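Local structure of oxaloacetate acetyl hydrolase (Cryphonectria parasitica, 3LYE) at residues E25-P30 against F241-F246; E123-T128 against I166-A171. The protein belongs to the phosphoenolpyruvate phosphomutase family of proteins built on a TIM-barrel fold. One frame throughout, in Å; residues are numbered along the deposited sequence.

Interaction 1. Residues E25-P30 against F241-F246; sequences ELIVCP and FRIMIF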
loop_
_atom_site.group_PDB
_atom_site.type_symbol
_atom_site.label_atom_id
_atom_site.label_comp_id
_atom_site.label_asym_id
_atom_site.label_seq_id
_atom_site.Cartn_x
_atom_site.Cartn_y
_atom_site.Cartn_z
ATOM N N GLU A 25 24.103 -13.739 26.160
ATOM C CA GLU A 25 24.809 -13.269 24.990
ATOM C C GLU A 25 24.422 -11.887 24.542
ATOM O O GLU A 25 23.375 -11.366 24.898
ATOM C CB GLU A 25 24.690 -14.240 23.796
ATOM C CG GLU A 25 23.361 -14.952 23.557
ATOM C CD GLU A 25 23.494 -16.059 22.509
ATOM O OE1 GLU A 25 23.076 -17.211 22.784
ATOM O OE2 GLU A 25 24.028 -15.779 21.414
ATOM N N LEU A 26 25.360 -11.254 23.855
ATOM C CA LEU A 26 25.123 -9.917 23.301
ATOM C C LEU A 26 24.450 -10.249 21.973
ATOM O O LEU A 26 25.044 -10.881 21.114
ATOM C CB LEU A 26 26.420 -9.140 23.061
ATOM C CG LEU A 26 26.179 -7.810 22.335
ATOM C CD1 LEU A 26 25.256 -6.928 23.149
ATOM C CD2 LEU A 26 27.464 -7.114 22.038
ATOM N N ILE A 27 23.222 -9.789 21.795
ATOM C CA ILE A 27 22.452 -10.061 20.569
ATOM C C ILE A 27 22.824 -8.998 19.541
ATOM O O ILE A 27 22.450 -7.844 19.704
ATOM C CB ILE A 27 20.952 -10.125 20.901
ATOM C CG1 ILE A 27 20.657 -11.171 21.991
ATOM C CG2 ILE A 27 20.130 -10.429 19.652
ATOM C CD1 ILE A 27 19.332 -10.933 22.697
ATOM N N VAL A 28 23.549 -9.403 18.493
ATOM C CA VAL A 28 24.046 -8.522 17.454
ATOM C C VAL A 28 23.045 -8.465 16.315
ATOM O O VAL A 28 22.762 -9.459 15.662
ATOM C CB VAL A 28 25.430 -9.032 17.000
ATOM C CG1 VAL A 28 25.919 -8.326 15.767
ATOM C CG2 VAL A 28 26.446 -8.937 18.148
ATOM N N CYS A 29 22.574 -7.255 16.040
ATOM C CA CYS A 29 21.570 -7.027 15.015
ATOM C C CYS A 29 21.976 -6.028 13.977
ATOM O O CYS A 29 21.948 -4.833 14.231
ATOM C CB CYS A 29 20.297 -6.491 15.703
ATOM S SG CYS A 29 19.682 -7.429 17.124
ATOM N N PRO A 30 22.317 -6.521 12.806
ATOM C CA PRO A 30 22.699 -5.563 11.767
ATOM C C PRO A 30 21.485 -4.782 11.274
ATOM O O PRO A 30 20.379 -5.344 11.177
ATOM C CB PRO A 30 23.206 -6.461 10.639
ATOM C CG PRO A 30 22.535 -7.759 10.878
ATOM C CD PRO A 30 22.458 -7.909 12.372
ATOM N N PHE A 241 26.063 -4.753 27.876
ATOM C CA PHE A 241 24.891 -4.554 27.037
ATOM C C PHE A 241 24.346 -5.920 26.631
ATOM O O PHE A 241 25.101 -6.877 26.519
ATOM C CB PHE A 241 25.264 -3.737 25.787
ATOM C CG PHE A 241 25.418 -2.257 26.046
ATOM C CD1 PHE A 241 24.303 -1.447 26.149
ATOM C CD2 PHE A 241 26.667 -1.684 26.178
ATOM C CE1 PHE A 241 24.423 -0.113 26.420
ATOM C CE2 PHE A 241 26.802 -0.332 26.420
ATOM C CZ PHE A 241 25.683 0.450 26.539
ATOM N N ARG A 242 23.037 -6.014 26.386
ATOM C CA ARG A 242 22.434 -7.287 25.975
ATOM C C ARG A 242 22.068 -7.317 24.496
ATOM O O ARG A 242 21.920 -8.385 23.945
ATOM C CB ARG A 242 21.221 -7.647 26.829
ATOM C CG ARG A 242 21.620 -8.017 28.252
ATOM C CD ARG A 242 22.629 -9.197 28.351
ATOM N NE ARG A 242 22.317 -10.254 27.426
ATOM C CZ ARG A 242 21.229 -11.016 27.449
ATOM N NH1 ARG A 242 20.353 -10.895 28.447
ATOM N NH2 ARG A 242 21.012 -11.891 26.455
ATOM N N ILE A 243 21.852 -6.153 23.901
ATOM C CA ILE A 243 21.539 -6.084 22.479
ATOM C C ILE A 243 22.368 -4.949 21.891
ATOM O O ILE A 243 22.583 -3.943 22.558
ATOM C CB ILE A 243 20.042 -5.801 22.182
ATOM C CG1 ILE A 243 19.155 -6.799 22.938
ATOM C CG2 ILE A 243 19.755 -5.787 20.658
ATOM C CD1 ILE A 243 17.646 -6.500 22.826
ATOM N N MET A 244 22.825 -5.100 20.643
ATOM C CA MET A 244 23.590 -4.052 19.981
ATOM C C MET A 244 23.059 -4.035 18.547
ATOM O O MET A 244 23.072 -5.051 17.856
ATOM C CB MET A 244 25.081 -4.325 19.997
ATOM C CG MET A 244 25.915 -3.219 19.432
ATOM S SD MET A 244 27.645 -3.559 19.785
ATOM C CE MET A 244 28.470 -2.135 19.077
ATOM N N ILE A 245 22.563 -2.882 18.134
ATOM C CA ILE A 245 22.008 -2.700 16.799
ATOM C C ILE A 245 22.960 -1.831 16.019
ATOM O O ILE A 245 23.628 -0.967 16.576
ATOM C CB ILE A 245 20.566 -2.178 16.822
ATOM C CG1 ILE A 245 20.487 -0.742 17.341
ATOM C CG2 ILE A 245 19.694 -3.131 17.660
ATOM C CD1 ILE A 245 19.075 -0.239 17.431
ATOM N N PHE A 246 23.008 -2.061 14.713
ATOM C CA PHE A 246 23.914 -1.340 13.859
ATOM C C PHE A 246 23.233 -0.508 12.773
ATOM O O PHE A 246 23.008 -0.983 11.652
ATOM C CB PHE A 246 24.887 -2.373 13.277
ATOM C CG PHE A 246 25.823 -2.940 14.293
ATOM C CD1 PHE A 246 27.084 -2.417 14.467
ATOM C CD2 PHE A 246 25.433 -3.993 15.087
ATOM C CE1 PHE A 246 27.928 -2.934 15.426
ATOM C CE2 PHE A 246 26.272 -4.488 16.068
ATOM C CZ PHE A 246 27.528 -3.968 16.231
#

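Interaction 2. Residues E123-T128 against I166-A171; sequences EDQILT and IARTDA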
loop_
_atom_site.group_PDB
_atom_site.type_symbol
_atom_site.label_atom_id
_atom_site.label_comp_id
_atom_site.label_asym_id
_atom_site.label_seq_id
_atom_site.Cartn_x
_atom_site.Cartn_y
_atom_site.Cartn_z
ATOM N N GLU A 123 10.626 6.009 21.396
ATOM C CA GLU A 123 11.325 7.135 21.957
ATOM C C GLU A 123 10.522 8.273 22.490
ATOM O O GLU A 123 9.296 8.299 22.398
ATOM C CB GLU A 123 12.313 7.637 20.871
ATOM C CG GLU A 123 11.627 8.384 19.739
ATOM C CD GLU A 123 12.345 8.296 18.393
ATOM O OE1 GLU A 123 12.171 9.217 17.578
ATOM O OE2 GLU A 123 13.027 7.297 18.126
ATOM N N ASP A 124 11.264 9.190 23.114
ATOM C CA ASP A 124 10.715 10.382 23.732
ATOM C C ASP A 124 10.838 11.647 22.905
ATOM O O ASP A 124 10.602 12.722 23.426
ATOM C CB ASP A 124 11.276 10.565 25.154
ATOM C CG ASP A 124 12.787 10.683 25.201
ATOM O OD1 ASP A 124 13.280 10.956 26.310
ATOM O OD2 ASP A 124 13.455 10.430 24.171
ATOM N N GLN A 125 11.181 11.547 21.625
ATOM C CA GLN A 125 11.285 12.765 20.813
ATOM C C GLN A 125 9.937 13.362 20.448
ATOM O O GLN A 125 8.905 12.704 20.533
ATOM C CB GLN A 125 11.931 12.455 19.474
ATOM C CG GLN A 125 13.320 12.076 19.555
ATOM C CD GLN A 125 13.996 12.167 18.192
ATOM O OE1 GLN A 125 13.958 13.184 17.519
ATOM N NE2 GLN A 125 14.610 11.100 17.799
ATOM N N ILE A 126 9.939 14.618 20.026
ATOM C CA ILE A 126 8.701 15.250 19.627
ATOM C C ILE A 126 8.377 14.541 18.319
ATOM O O ILE A 126 9.272 14.105 17.603
ATOM C CB ILE A 126 8.862 16.764 19.469
ATOM C CG1 ILE A 126 8.661 17.406 20.828
ATOM C CG2 ILE A 126 7.883 17.328 18.471
ATOM C CD1 ILE A 126 9.649 16.947 21.801
ATOM N N LEU A 127 7.106 14.448 17.987
ATOM C CA LEU A 127 6.713 13.757 16.771
ATOM C C LEU A 127 6.772 14.623 15.523
ATOM O O LEU A 127 6.992 14.135 14.411
ATOM C CB LEU A 127 5.308 13.200 16.990
ATOM C CG LEU A 127 4.063 13.911 16.444
ATOM C CD1 LEU A 127 2.806 13.066 16.696
ATOM C CD2 LEU A 127 3.895 15.254 17.089
ATOM N N THR A 128 6.576 15.911 15.742
ATOM C CA THR A 128 6.580 16.931 14.711
ATOM C C THR A 128 7.957 17.172 14.137
ATOM O O THR A 128 8.079 17.715 13.040
ATOM C CB THR A 128 6.093 18.220 15.349
ATOM O OG1 THR A 128 5.255 17.893 16.470
ATOM C CG2 THR A 128 5.327 19.058 14.360
ATOM N N ILE A 166 11.447 -1.852 23.689
ATOM C CA ILE A 166 12.648 -1.137 24.042
ATOM C C ILE A 166 12.306 0.317 24.203
ATOM O O ILE A 166 11.785 0.969 23.290
ATOM C CB ILE A 166 13.727 -1.291 22.942
ATOM C CG1 ILE A 166 14.106 -2.756 22.743
ATOM C CG2 ILE A 166 14.961 -0.401 23.245
ATOM C CD1 ILE A 166 14.244 -3.147 21.249
ATOM N N ALA A 167 12.566 0.829 25.407
ATOM C CA ALA A 167 12.326 2.221 25.730
ATOM C C ALA A 167 13.562 3.018 25.389
ATOM O O ALA A 167 14.595 2.851 26.024
ATOM C CB ALA A 167 11.987 2.400 27.215
ATOM N N ARG A 168 13.441 3.888 24.405
ATOM C CA ARG A 168 14.543 4.746 23.973
ATOM C C ARG A 168 14.367 6.171 24.480
ATOM O O ARG A 168 13.256 6.701 24.459
ATOM C CB ARG A 168 14.584 4.803 22.433
ATOM C CG ARG A 168 15.473 5.914 21.866
ATOM C CD ARG A 168 15.627 5.771 20.380
ATOM N NE ARG A 168 16.055 7.027 19.799
ATOM C CZ ARG A 168 16.474 7.160 18.549
ATOM N NH1 ARG A 168 16.576 6.099 17.766
ATOM N NH2 ARG A 168 16.816 8.350 18.086
ATOM N N THR A 169 15.470 6.763 24.939
ATOM C CA THR A 169 15.456 8.135 25.383
ATOM C C THR A 169 16.535 8.865 24.591
ATOM O O THR A 169 17.687 8.431 24.491
ATOM C CB THR A 169 15.627 8.391 26.901
ATOM O OG1 THR A 169 15.617 9.806 27.133
ATOM C CG2 THR A 169 16.878 7.837 27.448
ATOM N N ASP A 170 16.112 9.994 24.062
ATOM C CA ASP A 170 16.945 10.891 23.286
ATOM C C ASP A 170 17.217 12.148 24.115
ATOM O O ASP A 170 17.627 13.163 23.572
ATOM C CB ASP A 170 16.183 11.303 22.038
ATOM C CG ASP A 170 16.205 10.239 20.981
ATOM O OD1 ASP A 170 17.275 10.062 20.380
ATOM O OD2 ASP A 170 15.174 9.585 20.752
ATOM N N ALA A 171 17.024 12.066 25.430
ATOM C CA ALA A 171 17.229 13.213 26.315
ATOM C C ALA A 171 18.664 13.594 26.707
ATOM O O ALA A 171 18.857 14.643 27.319
ATOM C CB ALA A 171 16.433 12.994 27.612
#

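Interaction 1. Residues E25-P30 against F241-F246
Strands 27-32 and 243-247, the first and last of the TIM barrel, pair side by side and close it, I27, V28, C29 and P30 standing opposite I243, M244, I245 and F246. The two short segments run parallel, 13° apart, with their axes 4.8 Å from each other. The backbone bonding is the parallel ladder: I27 and C29 each bond to the two residues flanking their opposite number, I243 and I245, N of I27 bonding O of R242, N of M244 bonding O of I27, N of C29 bonding O of M244, and N of F246 bonding O of C29. Between these bonds the CA hydrogens of I243 and I245 lean on the same carbonyls, the I245 CA standing 3.3 Å from C29 O.

On the face carrying I27, C29, I243 and I245, the isoleucines I27 and I243 lie side by side and point the same way, while the C29 sulfur SG touches I243 CG2 at 3.9 Å. On the other face V28 CG1 meets F246 CE2 obliquely at 3.9 Å, and helix 233-239 covers this side through V233. Farther back, L26 CD1 sits 4.1 Å from M244 CB; CG anti to the backbone N (chi1 173°) lets CD1 reach across to F241 and M244.

R242, whose O takes the first ladder bond, bends at chi2 and chi3 and so brings its guanidinium to E25, in the loop before strand 27-32. L20 and L19 carbonyls take further bonds from NH1 and NH2, tying helix 12-22 to the barrel. Both NE and NH2 converge side-on upon one oxygen, E25 O, which lies in the guanidinium plane, 3.0 Å from NE and 2.9 Å from NH2.

Interaction 2. Residues E123-T128 against I166-A171
A polar contact between loop and strand end, at the C-terminal rim of the TIM-barrel sheet, joins E123-Q125, just past strand 119-122, to R168-A171 at the end of the adjacent strand 164-169. The D124 carboxylate bridges two successive residues: OD1 accepts from T169 OG1 at 2.7 Å, and OD2 offers its syn lone pair to the backbone N of D170, also at 2.7 Å and nearly straight (167°). A chi1 of 59° turns this carboxylate toward the strand end, and R183 of helix 177-189 adds a salt bridge to OD1. T169 OG1 in turn accepts from the A171 N in an ST turn, so the hydroxyl both gives and receives.

E123, R168 and D170 form a salt-bridge network beside it. R168 grips D170 side-on, NE to OD2 and NH2 to OD1, each 2.9 Å, while K137 provides D170 OD1 with a second positive partner. E123 runs alongside R168, its OE2 lying over the centre of one guanidinium face, so the attraction is purely electrostatic. The nearby positive charges probably ease the closeness of the acidic groups. The E123 side chain also comes within about 4 Å of a bound calcium ion. Q125 crosses D170, its CG 3.3 Å from OD2 and its NE2 making a weak 3.4 Å bond to the same oxygen.

From the N terminus, the chain leaves helix 12-22, forms strand 27-32 and winds through most of the barrel before strand 243-247 returns beside it: interaction 1 closes this long loop, its nearest ends 211 residues apart. Interaction 2 falls wholly within it and closes a shorter one, 38 residues apart, bringing the loop after strand 119-122 to the end of strand 164-169; helix 142-158 lies between. The two loops therefore nest and do not cross. Both contacts reach the same parallel sheet, with centres 20 Å apart: 25-30 with 241-246 seals the barrel wall, and 123-128 with 166-171 ties the loop after one strand to the end of the strand beside it.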